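Local atomic coordinates of 3-oxoacyl-[acyl-carrier-protein] reductase (Sinorhizobium meliloti, PDB entry 3U9L), a protein that probably catalyses the NADPH-dependent reduction of 3-oxoacyl groups carried on acyl carrier protein, as a member of the short-chain dehydrogenase/reductase family. Residues A112-Y115 and D116-L120; F17-L20 and T21-L25; V74-A77 and I78-I82. All blocks are in the same frame, centred on the assembly; numbering follows the deposited sequence.

Contact 1 (A112-Y115 and D116-L120); sequences AELY and DINVL
Y115 lies against V119 and L120, four and five residues further along helix 108-136. With CG anti to the backbone N (chi1 -154°), its ring is swung alongside the next turn. CB stays close to the backbone, near the amide of D116, and the real packing begins on the ring. CD1 and CE1 meet the CG2 methyl of V119, CE1 at 3.7 Å. CD2 and CE2 lean instead on L120, with CE2 3.9 Å from CD2 of that leucine. At the far end CZ and OH meet the other V119 methyl, CG1, 3.8 Å from OH. V119 thus covers one face of the ring, with CB over its centre in a CH-pi contact, 3.9 Å from the centroid and 11° off the ring normal. Beyond this chain, the ring stacks on Y115 of the second subunit, so the residue belongs to the helix-bundle dimer interface familiar in this family.

The backbone widens here into a pi-type turn. Y115 O accepts from V119 N at 2.8 Å and from L120 N at 3.0 Å, the two donors arriving from opposite faces of its carbonyl plane. L114 O is also gripped twice by N118, through the backbone N and through side-chain ND2, the latter at 3.3 Å from above the carbonyl plane. ND2 also donates to H97 O, and the N118 side chain touches Y160. In sequence N118 probably matches the helix asparagine of the family's active-site tetrad. Sharing ND2 between two carbonyls limits rotation of this buried amide. Beside it, L120 N bonds Y115 O five residues back and not D116 O four back, so its N-H keeps a partner although the turn departs from regular alpha geometry.

Contact 2 (F17-L20 and T21-L25); sequences FGRL and TAEAL
R19 and E23 are brought side by side by different first torsions: R19 places CG trans to its main-chain nitrogen (chi1 174°), while E23 keeps CG beside its own (chi1 -57°), leaning back along the helix. The salt bridge that results is long, with R19 NE 3.8 Å from E23 OE2, and the guanidinium and carboxylate planes stand 58° apart, so the charges meet obliquely and not as a flat pair. R19 CG also packs against the carboxylate, 3.8 Å from E23 OE2. E23 OE1 faces the CD2 methyl of L20 at 3.9 Å. An alanine in place of E23 would probably leave the R19 guanidinium without this nearby negative charge and freer to turn, with a weak hydrogen bond from NH1 to S14 O remaining.

Around the helix, T21 OG1 donates to F17 O at 2.8 Å, and T21 N reaches the same oxygen from the opposite face of the carbonyl. T21 is buried against helix 242-252. A22, bonded through its N to G18 O at 3.0 Å, faces strand 31-36. The family's glycine-rich TGxxxGxG motif runs into the first turn of helix 16-27, G18 being its last glycine. The chemistry is therefore two-sided: towards helix 242-252 the T21 hydroxyl is satisfied by the helix's own carbonyl, and towards helix 44-57 the helix carries a loose ion pair.

Contact 3 (V74-A77 and I78-I82); sequences VDRA and IDQII
The amide of Q80 sits over one face of the R76 guanidinium, with NE2 as the nearest atom and the two planes turned 80° apart, almost perpendicular. Both residues lie on helix 71-85, which forms the connection of the right-handed beta-alpha-beta crossover from strand 61-65 to strand 90-93 in the Rossmann fold. In the model NE2 approaches CZ and both terminal nitrogens too closely to be taken literally, and since NE2 and those nitrogens are all donors, no hydrogen bond joins them; the close fit is doubtful. R76 runs out on a chain extended from CG to NE, and the Q80 chain, from the following turn, crosses it at a slant.

A second flat group, the carboxylate of D79, folds back against the backbone one turn earlier: OD2 lies 3.2 Å from D75 O, two acceptors that do not bond, while D79 N donates to that same oxygen at 2.9 Å in a nearly straight bond (175°). The D75 carboxylate finds its partner in Q71.

The face turned to the protein is apolar. I78 holds CG1 beside its own backbone N (chi1 -65°), which puts that carbon 3.3 Å from V74 O and 4.4 Å from CG1 of V74. Both side chains pack on A128 of helix 108-136, and I78 continues to L9 of the inner strand 7-10. A77, Q80 and I81 reach L64 on the edge strand 61-65, with I81 also meeting L9 and I88. The helix thus divides into a polar outer side and an aliphatic inner one. Among the backbone bonds, that from I81 N to A77 O is weak, at 3.3 Å.

Overall arrangement
Each of the three contacts is a short span of one helix flanking the parallel sheet of a single Rossmann-type domain, and along the chain they come in the order contact 2, contact 3, contact 1. Their centres lie about 20 to 23 Å apart, and none touches another; contacts 1 and 3 come nearest, about 7 Å between closest atoms. Helices 71-85 and 108-136 pack together through A128, whereas helix 16-27 packs beside helices 44-57 and 242-252. Contacts 1 and 2 lie on opposite sides of the chain's centre. Contact 2 includes the end of the family's glycine-rich motif, contact 3 lies towards the edge strand 61-65, and contact 1 joins the fold to the second subunit, linking dimer interface with probable active site.

Contact 1 (A112-Y115 and D116-L120)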
loop_
_atom_site.group_PDB
_atom_site.type_symbol
_atom_site.label_atom_id
_atom_site.label_comp_id
_atom_site.label_asym_id
_atom_site.label_seq_id
_atom_site.Cartn_x
_atom_site.Cartn_y
_atom_site.Cartn_z
ATOM N N ALA A 112 2.637 -8.826 -7.339
ATOM C CA ALA A 112 3.010 -9.701 -6.227
ATOM C C ALA A 112 4.507 -9.711 -5.956
ATOM O O ALA A 112 4.920 -9.621 -4.849
ATOM C CB ALA A 112 2.540 -11.066 -6.447
ATOM N N GLU A 113 5.283 -9.785 -7.010
ATOM C CA GLU A 113 6.725 -9.829 -6.893
ATOM C C GLU A 113 7.259 -8.540 -6.291
ATOM O O GLU A 113 8.148 -8.535 -5.509
ATOM C CB GLU A 113 7.388 -10.117 -8.232
ATOM C CG GLU A 113 8.852 -9.989 -8.170
ATOM C CD GLU A 113 9.570 -10.131 -9.496
ATOM O OE1 GLU A 113 8.937 -10.095 -10.548
ATOM O OE2 GLU A 113 10.790 -10.257 -9.464
ATOM N N LEU A 114 6.665 -7.455 -6.694
ATOM C CA LEU A 114 7.014 -6.150 -6.204
ATOM C C LEU A 114 6.727 -6.051 -4.693
ATOM O O LEU A 114 7.586 -5.731 -3.960
ATOM C CB LEU A 114 6.421 -5.069 -7.073
ATOM C CG LEU A 114 7.214 -4.583 -8.285
ATOM C CD1 LEU A 114 8.300 -3.684 -7.892
ATOM C CD2 LEU A 114 7.686 -5.631 -9.203
ATOM N N TYR A 115 5.516 -6.399 -4.295
ATOM C CA TYR A 115 5.158 -6.552 -2.920
ATOM C C TYR A 115 6.175 -7.417 -2.146
ATOM O O TYR A 115 6.575 -7.064 -1.087
ATOM C CB TYR A 115 3.766 -7.119 -2.764
ATOM C CG TYR A 115 3.088 -6.754 -1.490
ATOM C CD1 TYR A 115 2.726 -5.462 -1.237
ATOM C CD2 TYR A 115 2.777 -7.698 -0.547
ATOM C CE1 TYR A 115 2.105 -5.123 -0.118
ATOM C CE2 TYR A 115 2.150 -7.364 0.585
ATOM C CZ TYR A 115 1.810 -6.081 0.794
ATOM O OH TYR A 115 1.206 -5.709 1.904
ATOM N N ASP A 116 6.556 -8.546 -2.711
ATOM C CA ASP A 116 7.544 -9.410 -2.108
ATOM C C ASP A 116 8.808 -8.605 -1.823
ATOM O O ASP A 116 9.252 -8.503 -0.735
ATOM C CB ASP A 116 7.860 -10.625 -2.985
ATOM C CG ASP A 116 8.701 -11.694 -2.260
ATOM O OD1 ASP A 116 8.727 -11.774 -1.068
ATOM O OD2 ASP A 116 9.307 -12.493 -2.915
ATOM N N ILE A 117 9.336 -8.010 -2.850
ATOM C CA ILE A 117 10.595 -7.240 -2.709
ATOM C C ILE A 117 10.527 -6.022 -1.770
ATOM O O ILE A 117 11.469 -5.724 -1.014
ATOM C CB ILE A 117 11.121 -6.737 -4.082
ATOM C CG1 ILE A 117 11.376 -7.915 -5.030
ATOM C CG2 ILE A 117 12.446 -5.959 -3.885
ATOM C CD1 ILE A 117 11.832 -7.488 -6.499
ATOM N N ASN A 118 9.437 -5.287 -1.833
ATOM C CA ASN A 118 9.402 -4.009 -1.128
ATOM C C ASN A 118 8.710 -4.094 0.245
ATOM O O ASN A 118 8.950 -3.255 1.113
ATOM C CB ASN A 118 8.704 -2.970 -1.991
ATOM C CG ASN A 118 9.592 -2.481 -3.167
ATOM O OD1 ASN A 118 10.494 -1.687 -2.972
ATOM N ND2 ASN A 118 9.279 -2.931 -4.388
ATOM N N VAL A 119 7.891 -5.123 0.445
ATOM C CA VAL A 119 7.157 -5.271 1.705
ATOM C C VAL A 119 7.413 -6.586 2.466
ATOM O O VAL A 119 7.762 -6.582 3.651
ATOM C CB VAL A 119 5.602 -5.097 1.465
ATOM C CG1 VAL A 119 4.842 -5.324 2.775
ATOM C CG2 VAL A 119 5.285 -3.676 0.943
ATOM N N LEU A 120 7.214 -7.716 1.805
ATOM C CA LEU A 120 7.380 -9.007 2.458
ATOM C C LEU A 120 8.818 -9.136 2.938
ATOM O O LEU A 120 9.101 -9.751 3.956
ATOM C CB LEU A 120 7.043 -10.135 1.484
ATOM C CG LEU A 120 5.587 -10.229 1.005
ATOM C CD1 LEU A 120 5.368 -11.610 0.337
ATOM C CD2 LEU A 120 4.600 -9.999 2.131
#

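Contact 2 (F17-L20 and T21-L25)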
loop_
_atom_site.group_PDB
_atom_site.type_symbol
_atom_site.label_atom_id
_atom_site.label_comp_id
_atom_site.label_asym_id
_atom_site.label_seq_id
_atom_site.Cartn_x
_atom_site.Cartn_y
_atom_site.Cartn_z
ATOM N N PHE A 17 20.954 4.575 -1.735
ATOM C CA PHE A 17 20.915 5.159 -0.392
ATOM C C PHE A 17 21.490 4.176 0.564
ATOM O O PHE A 17 22.092 4.555 1.542
ATOM C CB PHE A 17 19.489 5.368 0.102
ATOM C CG PHE A 17 18.715 6.337 -0.691
ATOM C CD1 PHE A 17 19.232 7.577 -0.992
ATOM C CD2 PHE A 17 17.440 6.014 -1.138
ATOM C CE1 PHE A 17 18.475 8.481 -1.760
ATOM C CE2 PHE A 17 16.706 6.898 -1.864
ATOM C CZ PHE A 17 17.206 8.125 -2.168
ATOM N N GLY A 18 21.232 2.909 0.312
ATOM C CA GLY A 18 21.656 1.872 1.237
ATOM C C GLY A 18 23.153 1.942 1.495
ATOM O O GLY A 18 23.635 1.940 2.629
ATOM N N ARG A 19 23.904 1.951 0.411
ATOM C CA ARG A 19 25.352 1.969 0.500
ATOM C C ARG A 19 25.934 3.251 1.072
ATOM O O ARG A 19 26.801 3.196 1.898
ATOM C CB ARG A 19 25.923 1.706 -0.874
ATOM C CG ARG A 19 27.419 1.847 -0.951
ATOM C CD ARG A 19 27.900 1.027 -2.111
ATOM N NE ARG A 19 29.032 1.645 -2.731
ATOM C CZ ARG A 19 29.443 1.355 -3.973
ATOM N NH1 ARG A 19 28.830 0.428 -4.733
ATOM N NH2 ARG A 19 30.454 2.013 -4.436
ATOM N N LEU A 20 25.486 4.408 0.629
ATOM C CA LEU A 20 26.019 5.637 1.173
ATOM C C LEU A 20 25.637 5.737 2.643
ATOM O O LEU A 20 26.365 6.279 3.512
ATOM C CB LEU A 20 25.427 6.816 0.414
ATOM C CG LEU A 20 25.851 6.919 -1.059
ATOM C CD1 LEU A 20 25.360 8.227 -1.724
ATOM C CD2 LEU A 20 27.363 6.820 -1.180
ATOM N N THR A 21 24.464 5.223 2.966
ATOM C CA THR A 21 24.076 5.273 4.390
ATOM C C THR A 21 24.956 4.390 5.260
ATOM O O THR A 21 25.342 4.809 6.370
ATOM C CB THR A 21 22.582 4.939 4.567
ATOM O OG1 THR A 21 21.830 5.958 3.900
ATOM C CG2 THR A 21 22.188 4.966 6.040
ATOM N N ALA A 22 25.255 3.172 4.803
ATOM C CA ALA A 22 26.137 2.264 5.548
ATOM C C ALA A 22 27.519 2.917 5.735
ATOM O O ALA A 22 28.051 2.957 6.836
ATOM C CB ALA A 22 26.254 0.951 4.831
ATOM N N GLU A 23 28.052 3.527 4.671
ATOM C CA GLU A 23 29.349 4.198 4.774
ATOM C C GLU A 23 29.308 5.398 5.725
ATOM O O GLU A 23 30.193 5.572 6.562
ATOM C CB GLU A 23 29.866 4.601 3.376
ATOM C CG GLU A 23 29.970 3.396 2.467
ATOM C CD GLU A 23 30.435 3.722 1.022
ATOM O OE1 GLU A 23 30.301 4.896 0.575
ATOM O OE2 GLU A 23 30.922 2.770 0.333
ATOM N N ALA A 24 28.297 6.241 5.612
ATOM C CA ALA A 24 28.220 7.388 6.534
ATOM C C ALA A 24 28.057 6.984 7.999
ATOM O O ALA A 24 28.650 7.598 8.905
ATOM C CB ALA A 24 27.090 8.363 6.101
ATOM N N LEU A 25 27.256 5.952 8.248
ATOM C CA LEU A 25 27.066 5.489 9.618
ATOM C C LEU A 25 28.374 4.908 10.158
ATOM O O LEU A 25 28.701 5.079 11.325
ATOM C CB LEU A 25 25.956 4.467 9.738
ATOM C CG LEU A 25 24.553 5.104 9.632
ATOM C CD1 LEU A 25 23.513 3.989 9.368
ATOM C CD2 LEU A 25 24.226 5.910 10.918
#

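Contact 3 (V74-A77 and I78-I82)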
loop_
_atom_site.group_PDB
_atom_site.type_symbol
_atom_site.label_atom_id
_atom_site.label_comp_id
_atom_site.label_asym_id
_atom_site.label_seq_id
_atom_site.Cartn_x
_atom_site.Cartn_y
_atom_site.Cartn_z
ATOM N N VAL A 74 17.606 -14.757 5.576
ATOM C CA VAL A 74 17.405 -13.728 6.591
ATOM C C VAL A 74 17.769 -14.265 7.969
ATOM O O VAL A 74 18.500 -13.621 8.728
ATOM C CB VAL A 74 15.932 -13.192 6.551
ATOM C CG1 VAL A 74 15.648 -12.311 7.763
ATOM C CG2 VAL A 74 15.700 -12.435 5.284
ATOM N N ASP A 75 17.249 -15.439 8.317
ATOM C CA ASP A 75 17.452 -16.003 9.667
ATOM C C ASP A 75 18.931 -16.204 9.947
ATOM O O ASP A 75 19.438 -15.835 10.982
ATOM C CB ASP A 75 16.770 -17.362 9.821
ATOM C CG ASP A 75 15.243 -17.261 10.011
ATOM O OD1 ASP A 75 14.720 -16.159 10.235
ATOM O OD2 ASP A 75 14.562 -18.304 9.915
ATOM N N ARG A 76 19.621 -16.781 8.978
ATOM C CA ARG A 76 21.035 -17.042 9.096
ATOM C C ARG A 76 21.792 -15.774 9.391
ATOM O O ARG A 76 22.659 -15.753 10.254
ATOM C CB ARG A 76 21.543 -17.661 7.784
ATOM C CG ARG A 76 22.995 -18.148 7.868
ATOM C CD ARG A 76 23.505 -18.693 6.510
ATOM N NE ARG A 76 24.933 -19.042 6.572
ATOM C CZ ARG A 76 25.933 -18.173 6.392
ATOM N NH1 ARG A 76 25.668 -16.883 6.135
ATOM N NH2 ARG A 76 27.196 -18.590 6.476
ATOM N N ALA A 77 21.497 -14.718 8.629
ATOM C CA ALA A 77 22.247 -13.463 8.752
ATOM C C ALA A 77 21.987 -12.810 10.104
ATOM O O ALA A 77 22.866 -12.181 10.660
ATOM C CB ALA A 77 21.833 -12.527 7.659
ATOM N N ILE A 78 20.751 -12.902 10.598
ATOM C CA ILE A 78 20.419 -12.328 11.909
ATOM C C ILE A 78 21.111 -13.124 13.002
ATOM O O ILE A 78 21.658 -12.554 13.931
ATOM C CB ILE A 78 18.893 -12.326 12.174
ATOM C CG1 ILE A 78 18.191 -11.394 11.184
ATOM C CG2 ILE A 78 18.561 -11.974 13.674
ATOM C CD1 ILE A 78 18.643 -10.016 11.214
ATOM N N ASP A 79 21.049 -14.449 12.920
ATOM C CA ASP A 79 21.854 -15.276 13.837
ATOM C C ASP A 79 23.342 -14.958 13.841
ATOM O O ASP A 79 23.972 -14.998 14.908
ATOM C CB ASP A 79 21.660 -16.729 13.509
ATOM C CG ASP A 79 20.284 -17.165 13.817
ATOM O OD1 ASP A 79 19.677 -16.537 14.741
ATOM O OD2 ASP A 79 19.802 -18.113 13.165
ATOM N N GLN A 80 23.910 -14.621 12.668
ATOM C CA GLN A 80 25.339 -14.232 12.677
ATOM C C GLN A 80 25.652 -12.972 13.499
ATOM O O GLN A 80 26.585 -12.952 14.307
ATOM C CB GLN A 80 25.914 -14.120 11.263
ATOM C CG GLN A 80 26.280 -15.500 10.714
ATOM C CD GLN A 80 26.498 -15.502 9.202
ATOM O OE1 GLN A 80 26.395 -14.463 8.537
ATOM N NE2 GLN A 80 26.787 -16.688 8.645
ATOM N N ILE A 81 24.863 -11.927 13.277
ATOM C CA ILE A 81 24.993 -10.682 14.001
ATOM C C ILE A 81 24.785 -10.887 15.501
ATOM O O ILE A 81 25.568 -10.425 16.313
ATOM C CB ILE A 81 23.989 -9.625 13.469
ATOM C CG1 ILE A 81 24.351 -9.258 12.012
ATOM C CG2 ILE A 81 24.023 -8.388 14.345
ATOM C CD1 ILE A 81 23.410 -8.263 11.351
ATOM N N ILE A 82 23.736 -11.582 15.873
ATOM C CA ILE A 82 23.446 -11.782 17.311
ATOM C C ILE A 82 24.554 -12.632 17.985
ATOM O O ILE A 82 25.113 -12.237 18.987
ATOM C CB ILE A 82 22.047 -12.391 17.487
ATOM C CG1 ILE A 82 20.987 -11.404 16.940
ATOM C CG2 ILE A 82 21.786 -12.830 18.972
ATOM C CD1 ILE A 82 20.827 -10.119 17.765
#